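Agmatine N-acetyltransferase (Drosophila melanogaster, PDB 7CIW) transfers the acetyl group of acetyl-CoA to the amine of agmatine, and probably also acylates arylalkylamines such as dopamine and serotonin. Local coordinates at residues L146-A151 / Q176-Q181. The protein carries 1 engineered substitution. Residues are numbered along the deposited sequence; the frame is centred on the assembly and turned at random.
Sequences LMETVA and QRLGYQ. With COA (coenzyme A), chain B.
M147 meets both L178 and Y180. Its CB lies 3.7 Å from CD1 of L178, while the thioether, bent at chi2 (-66°) and chi3 (-69°), carries CE to 3.3 Å from the Y180 OH, approaching the ring obliquely. Unbranched and flexible, methionine can fold between these two and still touch V128 and L131 of strand 125-133. Tyrosine suits its place because its ring is buried, also touching F212 and L214, while its hydroxyl stays hydrated: a water in the ring plane lies 2.8 Å from OH and donates a weak bond to M147 O. Leucine's branching lets L178 put its other methyl, CD2, in van der Waals contact with E148 OE2 (3.5 Å). The partly exposed glutamate uses OE2 to accept a second water, which also donates to L178 O. G179 is the first residue to leave helical angles, its positive phi (89°) forming a Schellman motif; glycine suits it, as a CB would crowd L178 O. Two residues earlier, R177 NH2 donates at 2.8 Å to coenzyme A O1A and also bonds N141 OD1; NH1 reaches O1A by a longer, more bent bond. Helix 142-156, following the pyrophosphate-binding loop (G139, N141, G143), thus packs on the turn between helix 169-177 and strand 181-187, in the CoA-binding half of the GNAT fold.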
loop_
_atom_site.group_PDB
_atom_site.type_symbol
_atom_site.label_atom_id
_atom_site.label_comp_id
_atom_site.label_asym_id
_atom_site.label_seq_id
_atom_site.Cartn_x
_atom_site.Cartn_y
_atom_site.Cartn_z
ATOM N N LEU A 146 7.357 -6.072 -8.540
ATOM C CA LEU A 146 7.413 -5.962 -7.086
ATOM C C LEU A 146 6.242 -6.682 -6.417
ATOM O O LEU A 146 6.431 -7.342 -5.391
ATOM C CB LEU A 146 7.456 -4.489 -6.665
ATOM C CG LEU A 146 8.780 -3.808 -7.010
ATOM C CD1 LEU A 146 8.704 -2.327 -6.712
ATOM C CD2 LEU A 146 9.900 -4.440 -6.224
ATOM N N MET A 147 5.026 -6.569 -6.976
ATOM C CA MET A 147 3.895 -7.317 -6.421
ATOM C C MET A 147 4.126 -8.824 -6.494
ATOM O O MET A 147 3.769 -9.560 -5.565
ATOM C CB MET A 147 2.597 -6.938 -7.147
ATOM C CG MET A 147 2.170 -5.489 -6.912
ATOM S SD MET A 147 1.710 -5.132 -5.216
ATOM C CE MET A 147 0.185 -6.067 -5.033
ATOM N N GLU A 148 4.728 -9.310 -7.585
ATOM C CA GLU A 148 5.044 -10.732 -7.652
ATOM C C GLU A 148 6.073 -11.116 -6.596
ATOM O O GLU A 148 5.994 -12.199 -6.002
ATOM C CB GLU A 148 5.539 -11.092 -9.051
ATOM C CG GLU A 148 4.445 -10.965 -10.112
ATOM C CD GLU A 148 3.564 -12.203 -10.200
ATOM O OE1 GLU A 148 3.694 -13.094 -9.333
ATOM O OE2 GLU A 148 2.736 -12.284 -11.136
ATOM N N THR A 149 7.037 -10.232 -6.337
ATOM C CA THR A 149 8.021 -10.505 -5.291
ATOM C C THR A 149 7.352 -10.621 -3.934
ATOM O O THR A 149 7.698 -11.499 -3.131
ATOM C CB THR A 149 9.084 -9.403 -5.281
ATOM O OG1 THR A 149 9.678 -9.325 -6.582
ATOM C CG2 THR A 149 10.162 -9.685 -4.239
ATOM N N VAL A 150 6.385 -9.741 -3.661
ATOM C CA VAL A 150 5.640 -9.812 -2.409
ATOM C C VAL A 150 4.861 -11.117 -2.324
ATOM O O VAL A 150 4.823 -11.761 -1.270
ATOM C CB VAL A 150 4.713 -8.596 -2.274
ATOM C CG1 VAL A 150 3.745 -8.789 -1.095
ATOM C CG2 VAL A 150 5.559 -7.342 -2.107
ATOM N N ALA A 151 4.200 -11.514 -3.422
ATOM C CA ALA A 151 3.444 -12.761 -3.390
ATOM C C ALA A 151 4.332 -13.947 -3.045
ATOM O O ALA A 151 3.919 -14.835 -2.293
ATOM C CB ALA A 151 2.746 -13.009 -4.731
ATOM N N GLN A 176 -5.324 -6.285 -11.629
ATOM C CA GLN A 176 -6.194 -7.040 -12.527
ATOM C C GLN A 176 -5.373 -7.868 -13.506
ATOM O O GLN A 176 -5.667 -9.043 -13.758
ATOM C CB GLN A 176 -7.099 -6.087 -13.295
ATOM C CG GLN A 176 -8.244 -5.532 -12.514
ATOM C CD GLN A 176 -9.118 -4.665 -13.384
ATOM O OE1 GLN A 176 -8.619 -3.891 -14.211
ATOM N NE2 GLN A 176 -10.427 -4.808 -13.234
ATOM N N ARG A 177 -4.358 -7.246 -14.102
ATOM C CA ARG A 177 -3.477 -7.952 -15.022
ATOM C C ARG A 177 -2.754 -9.098 -14.327
ATOM O O ARG A 177 -2.465 -10.125 -14.953
ATOM C CB ARG A 177 -2.493 -6.943 -15.631
ATOM C CG ARG A 177 -1.141 -7.465 -16.040
ATOM C CD ARG A 177 -0.456 -6.437 -16.923
ATOM N NE ARG A 177 0.603 -5.696 -16.236
ATOM C CZ ARG A 177 0.610 -4.376 -16.047
ATOM N NH1 ARG A 177 -0.394 -3.622 -16.481
ATOM N NH2 ARG A 177 1.631 -3.805 -15.425
ATOM N N LEU A 178 -2.473 -8.957 -13.031
ATOM C CA LEU A 178 -1.857 -10.025 -12.259
ATOM C C LEU A 178 -2.841 -11.118 -11.848
ATOM O O LEU A 178 -2.411 -12.139 -11.296
ATOM C CB LEU A 178 -1.197 -9.431 -11.009
ATOM C CG LEU A 178 0.005 -8.544 -11.323
ATOM C CD1 LEU A 178 0.576 -7.933 -10.045
ATOM C CD2 LEU A 178 1.086 -9.330 -12.073
ATOM N N GLY A 179 -4.134 -10.942 -12.103
ATOM C CA GLY A 179 -5.113 -11.943 -11.729
ATOM C C GLY A 179 -5.698 -11.800 -10.343
ATOM O O GLY A 179 -6.285 -12.762 -9.833
ATOM N N TYR A 180 -5.549 -10.644 -9.706
ATOM C CA TYR A 180 -6.227 -10.417 -8.440
ATOM C C TYR A 180 -7.725 -10.260 -8.681
ATOM O O TYR A 180 -8.168 -9.941 -9.791
ATOM C CB TYR A 180 -5.706 -9.154 -7.757
ATOM C CG TYR A 180 -4.353 -9.223 -7.081
ATOM C CD1 TYR A 180 -3.221 -9.622 -7.773
ATOM C CD2 TYR A 180 -4.212 -8.829 -5.753
ATOM C CE1 TYR A 180 -1.975 -9.661 -7.145
ATOM C CE2 TYR A 180 -2.974 -8.855 -5.128
ATOM C CZ TYR A 180 -1.873 -9.271 -5.827
ATOM O OH TYR A 180 -0.649 -9.301 -5.196
ATOM N N GLN A 181 -8.510 -10.470 -7.629
ATOM C CA GLN A 181 -9.960 -10.312 -7.705
ATOM C C GLN A 181 -10.424 -9.152 -6.835
ATOM O O GLN A 181 -9.978 -8.992 -5.698
ATOM C CB GLN A 181 -10.684 -11.592 -7.269
ATOM C CG GLN A 181 -10.473 -12.777 -8.200
ATOM C CD GLN A 181 -9.554 -13.813 -7.596
ATOM O OE1 GLN A 181 -9.852 -14.381 -6.544
ATOM N NE2 GLN A 181 -8.427 -14.067 -8.256
HETATM N N1A COA B . -0.193 8.061 -14.466
HETATM C C2A COA B . -0.471 7.928 -15.792
HETATM N N3A COA B . -0.283 6.723 -16.427
HETATM C C4A COA B . 0.180 5.663 -15.744
HETATM C C5A COA B . 0.457 5.800 -14.438
HETATM C C6A COA B . 0.260 7.011 -13.805
HETATM N N6A COA B . 0.414 7.632 -12.427
HETATM N N7A COA B . 0.906 4.617 -13.949
HETATM C C8A COA B . 0.916 3.731 -14.955
HETATM N N9A COA B . 0.464 4.370 -16.045
HETATM C C1B COA B . 0.297 4.024 -17.331
HETATM C C2B COA B . 1.691 3.604 -17.859
HETATM O O2B COA B . 2.501 4.768 -18.287
HETATM C C3B COA B . 1.449 2.702 -18.831
HETATM O O3B COA B . 0.940 3.264 -20.071
HETATM P P3B COA B . 1.906 3.688 -21.357
HETATM O O7A COA B . 3.129 2.794 -21.414
HETATM O O8A COA B . 1.086 3.650 -22.650
HETATM O O9A COA B . 2.328 5.124 -21.080
HETATM C C4B COA B . 0.161 1.868 -18.270
HETATM O O4B COA B . -0.496 2.677 -17.450
HETATM C C5B COA B . 0.572 0.580 -17.598
HETATM O O5B COA B . 1.703 0.860 -16.784
HETATM P P1A COA B . 2.124 -0.157 -15.519
HETATM O O1A COA B . 1.009 -1.132 -15.130
HETATM O O2A COA B . 3.434 -0.852 -15.856
HETATM O O3A COA B . 2.322 0.864 -14.251
HETATM P P2A COA B . 3.601 0.934 -13.224
HETATM O O4A COA B . 4.818 1.433 -13.944
HETATM O O5A COA B . 3.794 -0.412 -12.563
HETATM O O6A COA B . 3.065 2.077 -12.169
HETATM C CBP COA B . 1.994 2.633 -10.192
HETATM C CCP COA B . 1.889 1.839 -11.469
HETATM C CDP COA B . 3.086 1.950 -9.301
HETATM C CEP COA B . 0.645 2.630 -9.458
HETATM C CAP COA B . 2.352 4.072 -10.558
HETATM O OAP COA B . 1.260 4.648 -11.233
HETATM C C9P COA B . 2.677 4.966 -9.345
HETATM O O9P COA B . 3.720 4.918 -8.769
HETATM N N8P COA B . 1.678 5.928 -8.925
HETATM C C7P COA B . 1.923 6.869 -7.816
HETATM C C6P COA B . 1.780 6.238 -6.365
HETATM C C5P COA B . 0.472 5.489 -6.349
HETATM O O5P COA B . -0.571 6.014 -6.638
HETATM N N4P COA B . 0.559 4.056 -5.945
HETATM C C3P COA B . -0.573 3.145 -5.912
HETATM C C2P COA B . -1.601 3.496 -4.836
HETATM S S1P COA B . -2.703 2.052 -4.928
HETATM O O HOH W 1 1.380 -10.428 -6.785
HETATM O O HOH W 2 0.070 -12.973 -10.292
#